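Local coordinates for protein pectate lyase (Cellvibrio cellulosa, PDB 1GXM) that cleaves pectate (polygalacturonic acid) by beta-elimination, through this catalytic module of a longer polysaccharide lyase, at residues S42-Q45 / G49-K52; Y177-Q182 / T232-Q237. All blocks are in the same frame, centred on the assembly; numbering follows the deposited sequence.

Contact 1. Residues S42-Q45 / G49-K52; sequences SYQQ and GWPK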
# COMPACT_ATOMS: atom_id res chain seq x y z
N SER A 42 -10.09 20.62 7.32
CA SER A 42 -9.76 21.27 8.58
C SER A 42 -8.82 20.46 9.46
O SER A 42 -8.28 21.01 10.40
CB SER A 42 -11.02 21.60 9.36
OG SER A 42 -11.60 20.45 9.90
N TYR A 43 -8.59 19.19 9.13
CA TYR A 43 -7.63 18.37 9.87
C TYR A 43 -6.28 18.23 9.19
O TYR A 43 -5.39 17.60 9.73
CB TYR A 43 -8.21 16.97 10.15
CG TYR A 43 -9.27 17.05 11.20
CD1 TYR A 43 -8.93 17.02 12.55
CD2 TYR A 43 -10.59 17.24 10.86
CE1 TYR A 43 -9.89 17.13 13.53
CE2 TYR A 43 -11.56 17.37 11.84
CZ TYR A 43 -11.20 17.33 13.18
OH TYR A 43 -12.16 17.47 14.17
N GLN A 44 -6.11 18.81 8.02
CA GLN A 44 -4.82 18.78 7.38
C GLN A 44 -3.80 19.49 8.25
O GLN A 44 -4.04 20.59 8.75
CB GLN A 44 -4.88 19.43 6.00
CG GLN A 44 -3.68 19.09 5.16
CD GLN A 44 -3.74 19.67 3.77
OE1 GLN A 44 -4.50 20.61 3.52
NE2 GLN A 44 -2.97 19.10 2.85
N GLN A 45 -2.67 18.86 8.46
CA GLN A 45 -1.60 19.43 9.24
C GLN A 45 -0.87 20.47 8.42
O GLN A 45 -1.01 20.54 7.20
CB GLN A 45 -0.62 18.35 9.71
CG GLN A 45 -1.32 17.23 10.50
CD GLN A 45 -2.01 17.73 11.74
OE1 GLN A 45 -1.38 17.95 12.76
NE2 GLN A 45 -3.33 17.86 11.67
N GLY A 49 0.22 16.80 5.36
CA GLY A 49 -0.29 15.46 5.63
C GLY A 49 -1.47 15.51 6.58
O GLY A 49 -1.78 16.54 7.18
N TRP A 50 -2.11 14.37 6.75
CA TRP A 50 -3.15 14.20 7.73
C TRP A 50 -2.74 13.21 8.80
O TRP A 50 -1.96 12.29 8.54
CB TRP A 50 -4.44 13.66 7.13
CG TRP A 50 -5.33 14.70 6.52
CD1 TRP A 50 -6.44 15.22 7.06
CD2 TRP A 50 -5.20 15.31 5.22
NE1 TRP A 50 -7.01 16.13 6.21
CE2 TRP A 50 -6.27 16.21 5.07
CE3 TRP A 50 -4.26 15.22 4.18
CZ2 TRP A 50 -6.45 16.97 3.94
CZ3 TRP A 50 -4.47 15.96 3.04
CH2 TRP A 50 -5.54 16.83 2.94
N PRO A 51 -3.31 13.36 9.98
CA PRO A 51 -3.17 12.33 11.01
C PRO A 51 -4.11 11.19 10.64
O PRO A 51 -5.01 11.36 9.81
CB PRO A 51 -3.63 13.04 12.29
CG PRO A 51 -3.92 14.41 11.93
CD PRO A 51 -4.17 14.46 10.44
N LYS A 52 -3.91 10.04 11.24
CA LYS A 52 -4.81 8.92 10.97
C LYS A 52 -5.98 8.86 11.94
O LYS A 52 -5.98 9.53 12.98
CB LYS A 52 -4.07 7.58 10.99
CG LYS A 52 -3.47 7.23 12.31
CD LYS A 52 -2.93 5.83 12.29
CE LYS A 52 -2.33 5.43 13.59
NZ LYS A 52 -1.82 4.03 13.48
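Gln-44 crosses one face of the Trp-50 indole where a short loop after helix 37-42 turns back on itself, at the rim of a catalytic module whose many helices are consistent with the alpha/alpha-toroid type of fold of family 10 lyases. It illustrates how side chains can pack closely in a loop without sheet or helix. From the backbone outward, Gln-44 CB rests 3.6 Å from Trp-50 CE2. Gln-44 CG then stands 3.6 Å from the centroid of the six-membered ring of Trp-50, almost on its normal, in a CH-pi contact. With CG anti to the backbone N (chi1 -164°) and the chain extended beyond it, the side chain crosses the six-membered ring at a slant. At its end the amide plane is only 16° from the ring plane, and Gln-44 NE2 comes within 3.4 Å of Trp-50 CH2. NE2 is also tied to the carbonyl oxygens of Gly-48 and Ala-98, which fixes the amide's rotation, while Trp-50 NE1 gives its hydrogen bond to Val-40 O.

Beside this CH-pi contact, Gln-45 N donates to Gly-49 O at 2.8 Å and closes the loop across its three intervening residues. The Gln-45 side chain bends at chi2 and crosses Pro-51, Gln-45 NE2 lying 3.5 Å from Pro-51 CG. Gln-45 NE2 donates a hydrogen bond of 2.8 Å to Tyr-43 O, from above the carbonyl plane; Tyr-43 O also lies 3.4 Å from Pro-51 CD.

Contact 2. Residues Y177-Q182 / T232-Q237; sequences YILKAQ and TAEIEQ. Unlike the reference sequence in segment 232-237: Gln-237 (reference Arg).
Leu-179 holds CG anti to its carbonyl carbon (chi1 -67°) and Glu-234 holds CG anti to its backbone nitrogen (chi1 -168°); these torsions, with the glutamate chain extended beyond CG, direct the two side chains at each other from opposite directions across a helix-helix interface. The meeting is a small example of a leucine in the last turn of one helix packing on the first turn of another. One methyl does most of the work: Leu-179 CD1 lies 3.9 Å from Ile-235 CG1 and 4.0 Å from Glu-234 CD. The extended glutamate thus puts its carboxyl group against apolar carbon, with Glu-234 OE2 4.0 Å from Leu-179 CB. Ile-235 crosses the leucine at about a right angle and offers the flank of its CG1 branch.

Lys-180 NZ stays 6.6 Å from Glu-234 OE2, too far for a salt bridge, and pairs instead with Asp-176 of its own helix. Thr-232 is the N-cap: Thr-232 OG1 accepts from Ile-235 N at 3.1 Å, a bond within the first turn, where Glu-234 and Ile-235 make their contacts.

In the fold, the last turn of helix 161-181 thus meets the start of helix 233-246. Gln-182 adds a second tie through NE2 to Ala-238 O, while Ile-178 packs on helices 219-226 and 136-148, and Tyr-177 and Ala-181 touch strand 195-196.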
# COMPACT_ATOMS: atom_id res chain seq x y z
N TYR A 177 13.04 2.18 -5.87
CA TYR A 177 13.08 1.58 -4.54
C TYR A 177 12.45 0.18 -4.52
O TYR A 177 13.01 -0.78 -4.01
CB TYR A 177 12.39 2.49 -3.50
CG TYR A 177 12.54 1.89 -2.15
CD1 TYR A 177 11.63 0.94 -1.68
CD2 TYR A 177 13.64 2.17 -1.37
CE1 TYR A 177 11.81 0.33 -0.51
CE2 TYR A 177 13.83 1.55 -0.18
CZ TYR A 177 12.90 0.62 0.26
OH TYR A 177 13.10 -0.05 1.44
N ILE A 178 11.25 0.10 -5.05
CA ILE A 178 10.50 -1.14 -5.07
C ILE A 178 11.27 -2.24 -5.79
O ILE A 178 11.37 -3.35 -5.32
CB ILE A 178 9.12 -0.91 -5.68
CG1 ILE A 178 8.24 -0.14 -4.68
CG2 ILE A 178 8.46 -2.21 -6.09
CD1 ILE A 178 7.03 0.42 -5.28
N LEU A 179 11.87 -1.90 -6.91
CA LEU A 179 12.62 -2.87 -7.67
C LEU A 179 13.85 -3.35 -6.91
O LEU A 179 14.16 -4.53 -6.91
CB LEU A 179 13.03 -2.30 -9.01
CG LEU A 179 11.90 -2.02 -9.98
CD1 LEU A 179 12.42 -1.25 -11.19
CD2 LEU A 179 11.17 -3.29 -10.40
N LYS A 180 14.54 -2.43 -6.23
CA LYS A 180 15.72 -2.78 -5.44
C LYS A 180 15.35 -3.58 -4.18
O LYS A 180 16.11 -4.41 -3.71
CB LYS A 180 16.50 -1.54 -5.06
CG LYS A 180 17.35 -1.04 -6.18
CD LYS A 180 18.00 0.27 -5.81
CE LYS A 180 19.04 0.67 -6.85
NZ LYS A 180 18.41 0.80 -8.17
N ALA A 181 14.15 -3.33 -3.66
CA ALA A 181 13.73 -3.97 -2.42
C ALA A 181 13.18 -5.37 -2.63
O ALA A 181 13.11 -6.16 -1.70
CB ALA A 181 12.72 -3.12 -1.70
N GLN A 182 12.73 -5.65 -3.84
CA GLN A 182 12.09 -6.92 -4.13
C GLN A 182 13.02 -8.04 -3.74
O GLN A 182 14.19 -8.06 -4.10
CB GLN A 182 11.70 -7.00 -5.60
CG GLN A 182 10.77 -8.17 -5.92
CD GLN A 182 10.25 -8.10 -7.35
OE1 GLN A 182 10.69 -7.27 -8.14
NE2 GLN A 182 9.31 -8.97 -7.68
N THR A 232 8.80 -1.50 -18.51
CA THR A 232 10.15 -1.72 -18.99
C THR A 232 10.46 -3.21 -18.85
O THR A 232 9.76 -3.95 -18.15
CB THR A 232 11.17 -0.92 -18.16
OG1 THR A 232 11.22 -1.43 -16.82
CG2 THR A 232 10.79 0.55 -17.99
N ALA A 233 11.53 -3.65 -19.48
CA ALA A 233 11.95 -5.05 -19.33
C ALA A 233 12.03 -5.45 -17.86
O ALA A 233 11.54 -6.51 -17.46
CB ALA A 233 13.30 -5.27 -19.99
N GLU A 234 12.67 -4.61 -17.07
CA GLU A 234 12.87 -4.92 -15.66
C GLU A 234 11.57 -4.93 -14.89
O GLU A 234 11.37 -5.78 -14.02
CB GLU A 234 13.85 -3.96 -14.99
CG GLU A 234 14.25 -4.48 -13.61
CD GLU A 234 15.19 -3.57 -12.83
OE1 GLU A 234 15.59 -2.51 -13.35
OE2 GLU A 234 15.51 -3.93 -11.68
N ILE A 235 10.69 -3.99 -15.18
CA ILE A 235 9.42 -3.92 -14.46
C ILE A 235 8.54 -5.08 -14.81
O ILE A 235 7.95 -5.69 -13.92
CB ILE A 235 8.74 -2.56 -14.66
CG1 ILE A 235 9.59 -1.50 -13.92
CG2 ILE A 235 7.28 -2.62 -14.19
CD1 ILE A 235 9.22 -0.10 -14.21
N GLU A 236 8.48 -5.46 -16.08
CA GLU A 236 7.72 -6.62 -16.47
C GLU A 236 8.25 -7.86 -15.76
O GLU A 236 7.48 -8.67 -15.25
CB GLU A 236 7.73 -6.80 -18.00
CG GLU A 236 7.05 -8.10 -18.40
CD GLU A 236 6.83 -8.26 -19.88
OE1 GLU A 236 7.34 -7.42 -20.64
OE2 GLU A 236 6.17 -9.22 -20.30
N GLN A 237 9.56 -8.02 -15.73
CA GLN A 237 10.16 -9.13 -15.03
C GLN A 237 9.78 -9.13 -13.54
O GLN A 237 9.45 -10.17 -12.98
CB GLN A 237 11.68 -9.06 -15.15
CG GLN A 237 12.34 -10.17 -14.33
CD GLN A 237 13.84 -10.17 -14.41
OE1 GLN A 237 14.41 -10.98 -15.13
NE2 GLN A 237 14.48 -9.28 -13.66

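Both contacts belong to the catalytic module but lie on opposite sides of the chain's centre, their centres about 32 Å apart and without touching. Each is partly buried, yet contact 1 draws on more buried residues and covers roughly twice the area. Contact 1 joins two pieces of one loop, neither of them holding a strand, and combines an aromatic face, side-chain amides and a backbone hydrogen bond. Contact 2 joins two helices distant in sequence through sparse van der Waals packing around one leucine, with an exposed glutamate at its margin; its hydrogen bonds run within each segment or to residues beyond them.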